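Long-range contacts in rhamnonate dehydratase (Gibberella zeae PH-1, PDB 3FXG), which probably dehydrates L-rhamnonate to its 2-keto-3-deoxy acid, as a magnesium-dependent member of the enolase superfamily: residues A[14-18]-A[90-94]; A[37-42]-A[54-58]. One frame throughout, in Å; residues are numbered along the deposited sequence.

Interaction 1: A[14-18]-A[90-94]; sequences IRSFI and CWLVH
Ser16 and Cys90 bring their CA atoms to 5.8 Å where strand 14-18 and helix 90-94 run almost antiparallel, at 171°, with their axes 8.6 Å apart. The polar centre is the pair Ser16 and His94: OG meets NE2 at 2.7 Å, a hydrogen bond in which either may be the donor. A chi1 of 67° sets this hydroxyl between the backbone N and carbonyl carbon of its own residue, where it also bonds Ser400. With ND1 of His94 bonded to Glu98 one helical turn on, the imidazole is held at both nitrogens and its rotation is fixed. The ring meets the strand edge-on, CE1 of His94 lying 3.3 Å from Ile14 O. This is the helix-covered face of the antiparallel sheet in the N-terminal capping domain of the enolase superfamily; Ile14 and Ser16 point to the helix, whereas Arg15 points the other way and pairs with Glu70 and Glu72. CG1 of Val93 sits 4.1 Å above the centre of the His94 ring and also touches CD1 of Ile14 at 3.7 Å. On the side of Ser16 OG away from His94 lies Cys90 CB, 3.4 Å off, and the Cys90 SG packs against Ile18 CG1 at 3.9 Å.

Interaction 2: A[37-42]-A[54-58]; sequences LIDSDI and KSRTS
Arg56 reaches for the end of helix 36-39, and its backbone makes the first bond: N donates to Ile38 O at 3.0 Å, nearly straight at 165° and on a carbonyl lone pair. Its CB stays near that same oxygen, while CG and CD pass beside Leu37 O. Bends at chi2 (-148°) and chi3 (-78°) then swing the guanidinium side-on, so that NE and NH2 of Arg56, at 2.7 and 2.8 Å, both donate to Leu37 O, which lies in the guanidinium plane. NH2 also touches CD2 of Leu37. Over one face of the group stands CD1 of Ile42, 3.5 Å above the plane and toward its rim, with CG2 of the same isoleucine near NH1. Beside this grip CG2 of Thr57 nestles against CG2 of Ile38 at 3.7 Å, and a water lies within bonding distance of both Asp39 O and Lys54 O. Ser55 OG accepts from Ser58 N, an ST motif that shapes the turn 55-58, in which Arg56 sits. The guanidinium, held here by one carbonyl of only partial negative charge, also makes a cation-pi contact with Tyr224; the side chain lies about 8 Å from the magnesium ion and probably adds positive potential there.

The two contacts lie well apart, centres 29 Å and nearest atoms about 16 Å from each other, yet they are nested along the chain: 14-18 comes first, then 37-42 and 54-58, and finally 90-94. Strand 11-19 of interaction 1 leads on to helix 36-39 of interaction 2, and the chain then returns through strand 66-73, which pairs with 11-19, to helix 86-101. Interaction 1 thus joins sheet and helix in the capping domain, while interaction 2 folds an excursion from it near the barrel's magnesium site of Asp222, Glu248 and Glu275. Both also touch a second subunit, through Trp91 and Leu92 in one and Ser58 in the other.

Interaction 1: A[14-18]-A[90-94]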
loop_
_atom_site.group_PDB
_atom_site.type_symbol
_atom_site.label_atom_id
_atom_site.label_comp_id
_atom_site.label_asym_id
_atom_site.label_seq_id
_atom_site.Cartn_x
_atom_site.Cartn_y
_atom_site.Cartn_z
ATOM N N ILE A 14 33.729 -38.075 10.287
ATOM C CA ILE A 14 32.292 -38.003 10.483
ATOM C C ILE A 14 31.699 -39.360 10.133
ATOM O O ILE A 14 32.053 -39.965 9.120
ATOM C CB ILE A 14 31.642 -36.899 9.608
ATOM C CG1 ILE A 14 30.130 -36.869 9.852
ATOM C CG2 ILE A 14 31.938 -37.142 8.142
ATOM C CD1 ILE A 14 29.441 -35.623 9.309
ATOM N N ARG A 15 30.816 -39.847 10.994
ATOM C CA ARG A 15 30.171 -41.135 10.790
ATOM C C ARG A 15 28.661 -40.950 10.906
ATOM O O ARG A 15 28.195 -40.074 11.632
ATOM C CB ARG A 15 30.651 -42.135 11.850
ATOM C CG ARG A 15 32.147 -42.444 11.819
ATOM C CD ARG A 15 32.539 -43.402 12.946
ATOM N NE ARG A 15 32.503 -42.771 14.268
ATOM C CZ ARG A 15 33.504 -42.065 14.792
ATOM N NH1 ARG A 15 34.631 -41.894 14.113
ATOM N NH2 ARG A 15 33.381 -41.528 16.001
ATOM N N SER A 16 27.897 -41.758 10.181
ATOM C CA SER A 16 26.443 -41.671 10.253
ATOM C C SER A 16 25.868 -43.067 10.398
ATOM O O SER A 16 26.423 -44.039 9.879
ATOM C CB SER A 16 25.864 -40.986 9.008
ATOM O OG SER A 16 26.045 -41.769 7.846
ATOM N N PHE A 17 24.755 -43.157 11.115
ATOM C CA PHE A 17 24.094 -44.428 11.362
ATOM C C PHE A 17 22.593 -44.287 11.223
ATOM O O PHE A 17 22.029 -43.230 11.504
ATOM C CB PHE A 17 24.383 -44.905 12.788
ATOM C CG PHE A 17 25.838 -45.065 13.097
ATOM C CD1 PHE A 17 26.479 -46.278 12.874
ATOM C CD2 PHE A 17 26.573 -43.996 13.604
ATOM C CE1 PHE A 17 27.835 -46.428 13.153
ATOM C CE2 PHE A 17 27.930 -44.135 13.887
ATOM C CZ PHE A 17 28.562 -45.354 13.660
ATOM N N ILE A 18 21.949 -45.361 10.790
ATOM C CA ILE A 18 20.501 -45.382 10.679
ATOM C C ILE A 18 20.055 -46.075 11.961
ATOM O O ILE A 18 20.659 -47.067 12.370
ATOM C CB ILE A 18 20.041 -46.208 9.471
ATOM C CG1 ILE A 18 20.506 -45.526 8.182
ATOM C CG2 ILE A 18 18.527 -46.371 9.497
ATOM C CD1 ILE A 18 20.382 -46.389 6.957
ATOM N N CYS A 90 21.655 -40.028 5.519
ATOM C CA CYS A 90 23.020 -40.526 5.663
ATOM C C CYS A 90 23.772 -40.489 4.343
ATOM O O CYS A 90 24.972 -40.218 4.314
ATOM C CB CYS A 90 23.019 -41.960 6.200
ATOM S SG CYS A 90 22.424 -42.112 7.897
ATOM N N TRP A 91 23.066 -40.767 3.252
ATOM C CA TRP A 91 23.684 -40.758 1.930
ATOM C C TRP A 91 24.219 -39.360 1.634
ATOM O O TRP A 91 25.346 -39.203 1.165
ATOM C CB TRP A 91 22.658 -41.147 0.866
ATOM C CG TRP A 91 23.256 -41.472 -0.468
ATOM C CD1 TRP A 91 23.629 -42.707 -0.924
ATOM C CD2 TRP A 91 23.546 -40.549 -1.525
ATOM N NE1 TRP A 91 24.126 -42.610 -2.201
ATOM C CE2 TRP A 91 24.088 -41.297 -2.595
ATOM C CE3 TRP A 91 23.398 -39.160 -1.673
ATOM C CZ2 TRP A 91 24.485 -40.704 -3.802
ATOM C CZ3 TRP A 91 23.794 -38.568 -2.874
ATOM C CH2 TRP A 91 24.330 -39.344 -3.924
ATOM N N LEU A 92 23.407 -38.346 1.920
ATOM C CA LEU A 92 23.801 -36.960 1.677
ATOM C C LEU A 92 24.949 -36.516 2.577
ATOM O O LEU A 92 25.862 -35.819 2.132
ATOM C CB LEU A 92 22.597 -36.033 1.867
ATOM C CG LEU A 92 21.481 -36.187 0.829
ATOM C CD1 LEU A 92 20.260 -35.388 1.260
ATOM C CD2 LEU A 92 21.978 -35.713 -0.531
ATOM N N VAL A 93 24.903 -36.923 3.842
ATOM C CA VAL A 93 25.952 -36.567 4.792
ATOM C C VAL A 93 27.341 -36.831 4.213
ATOM O O VAL A 93 28.197 -35.946 4.188
ATOM C CB VAL A 93 25.829 -37.382 6.107
ATOM C CG1 VAL A 93 27.091 -37.210 6.939
ATOM C CG2 VAL A 93 24.610 -36.926 6.901
ATOM N N HIS A 94 27.553 -38.054 3.742
ATOM C CA HIS A 94 28.848 -38.452 3.201
ATOM C C HIS A 94 29.116 -38.060 1.758
ATOM O O HIS A 94 30.225 -37.657 1.422
ATOM C CB HIS A 94 29.019 -39.964 3.365
ATOM C CG HIS A 94 28.972 -40.414 4.792
ATOM N ND1 HIS A 94 29.990 -40.161 5.686
ATOM C CD2 HIS A 94 28.003 -41.045 5.496
ATOM C CE1 HIS A 94 29.650 -40.617 6.879
ATOM N NE2 HIS A 94 28.448 -41.157 6.790
#

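Interaction 2: A[37-42]-A[54-58]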
loop_
_atom_site.group_PDB
_atom_site.type_symbol
_atom_site.label_atom_id
_atom_site.label_comp_id
_atom_site.label_asym_id
_atom_site.label_seq_id
_atom_site.Cartn_x
_atom_site.Cartn_y
_atom_site.Cartn_z
ATOM N N LEU A 37 0.115 -40.693 18.143
ATOM C CA LEU A 37 0.788 -39.893 17.129
ATOM C C LEU A 37 0.508 -40.362 15.709
ATOM O O LEU A 37 0.622 -39.581 14.760
ATOM C CB LEU A 37 2.300 -39.889 17.372
ATOM C CG LEU A 37 2.826 -38.884 18.401
ATOM C CD1 LEU A 37 4.314 -39.110 18.627
ATOM C CD2 LEU A 37 2.572 -37.467 17.902
ATOM N N ILE A 38 0.135 -41.630 15.559
ATOM C CA ILE A 38 -0.133 -42.175 14.234
ATOM C C ILE A 38 -1.474 -42.886 14.070
ATOM O O ILE A 38 -1.949 -43.048 12.946
ATOM C CB ILE A 38 0.974 -43.169 13.814
ATOM C CG1 ILE A 38 1.060 -44.307 14.837
ATOM C CG2 ILE A 38 2.311 -42.449 13.699
ATOM C CD1 ILE A 38 2.067 -45.390 14.480
ATOM N N ASP A 39 -2.095 -43.299 15.172
ATOM C CA ASP A 39 -3.356 -44.029 15.074
ATOM C C ASP A 39 -4.629 -43.381 15.614
ATOM O O ASP A 39 -5.686 -44.014 15.633
ATOM C CB ASP A 39 -3.176 -45.413 15.699
ATOM C CG ASP A 39 -2.346 -46.333 14.824
ATOM O OD1 ASP A 39 -1.830 -47.348 15.332
ATOM O OD2 ASP A 39 -2.220 -46.039 13.615
ATOM N N SER A 40 -4.547 -42.130 16.048
ATOM C CA SER A 40 -5.735 -41.451 16.555
ATOM C C SER A 40 -6.302 -40.579 15.439
ATOM O O SER A 40 -5.696 -40.462 14.375
ATOM C CB SER A 40 -5.382 -40.588 17.766
ATOM O OG SER A 40 -4.472 -39.563 17.416
ATOM N N ASP A 41 -7.467 -39.980 15.665
ATOM C CA ASP A 41 -8.055 -39.119 14.643
ATOM C C ASP A 41 -7.297 -37.802 14.594
ATOM O O ASP A 41 -7.388 -36.991 15.514
ATOM C CB ASP A 41 -9.531 -38.836 14.935
ATOM C CG ASP A 41 -10.399 -40.072 14.802
ATOM O OD1 ASP A 41 -10.096 -40.921 13.937
ATOM O OD2 ASP A 41 -11.393 -40.181 15.553
ATOM N N ILE A 42 -6.547 -37.596 13.518
ATOM C CA ILE A 42 -5.781 -36.368 13.350
ATOM C C ILE A 42 -5.942 -35.849 11.928
ATOM O O ILE A 42 -5.726 -36.586 10.967
ATOM C CB ILE A 42 -4.283 -36.600 13.613
ATOM C CG1 ILE A 42 -4.073 -37.106 15.043
ATOM C CG2 ILE A 42 -3.509 -35.305 13.394
ATOM C CD1 ILE A 42 -2.617 -37.411 15.376
ATOM N N LYS A 54 -7.263 -42.537 8.401
ATOM C CA LYS A 54 -7.289 -43.187 9.712
ATOM C C LYS A 54 -5.910 -43.372 10.346
ATOM O O LYS A 54 -5.782 -43.430 11.568
ATOM C CB LYS A 54 -7.982 -44.551 9.617
ATOM C CG LYS A 54 -8.267 -45.180 10.974
ATOM C CD LYS A 54 -8.865 -46.575 10.847
ATOM C CE LYS A 54 -9.274 -47.124 12.209
ATOM N NZ LYS A 54 -8.146 -47.127 13.188
ATOM N N SER A 55 -4.882 -43.466 9.512
ATOM C CA SER A 55 -3.519 -43.662 9.991
ATOM C C SER A 55 -2.556 -42.688 9.328
ATOM O O SER A 55 -2.623 -42.478 8.118
ATOM C CB SER A 55 -3.071 -45.094 9.689
ATOM O OG SER A 55 -1.660 -45.210 9.719
ATOM N N ARG A 56 -1.657 -42.095 10.107
ATOM C CA ARG A 56 -0.701 -41.166 9.520
ATOM C C ARG A 56 0.433 -41.931 8.845
ATOM O O ARG A 56 1.112 -41.400 7.961
ATOM C CB ARG A 56 -0.162 -40.190 10.575
ATOM C CG ARG A 56 -1.234 -39.220 11.076
ATOM C CD ARG A 56 -0.675 -37.846 11.449
ATOM N NE ARG A 56 -0.004 -37.833 12.746
ATOM C CZ ARG A 56 0.487 -36.737 13.320
ATOM N NH1 ARG A 56 0.388 -35.562 12.710
ATOM N NH2 ARG A 56 1.068 -36.813 14.510
ATOM N N THR A 57 0.630 -43.186 9.244
ATOM C CA THR A 57 1.672 -44.002 8.632
ATOM C C THR A 57 1.211 -44.478 7.254
ATOM O O THR A 57 2.031 -44.754 6.378
ATOM C CB THR A 57 2.029 -45.239 9.497
ATOM O OG1 THR A 57 0.850 -46.013 9.750
ATOM C CG2 THR A 57 2.647 -44.802 10.821
ATOM N N SER A 58 -0.104 -44.554 7.060
ATOM C CA SER A 58 -0.655 -45.000 5.784
ATOM C C SER A 58 -0.095 -44.173 4.627
ATOM O O SER A 58 0.292 -44.729 3.594
ATOM C CB SER A 58 -2.184 -44.913 5.795
ATOM O OG SER A 58 -2.630 -43.570 5.880
HETATM O O HOH W 1 -7.753 -43.272 13.379
HETATM O O HOH W 2 -5.243 -45.735 12.983
#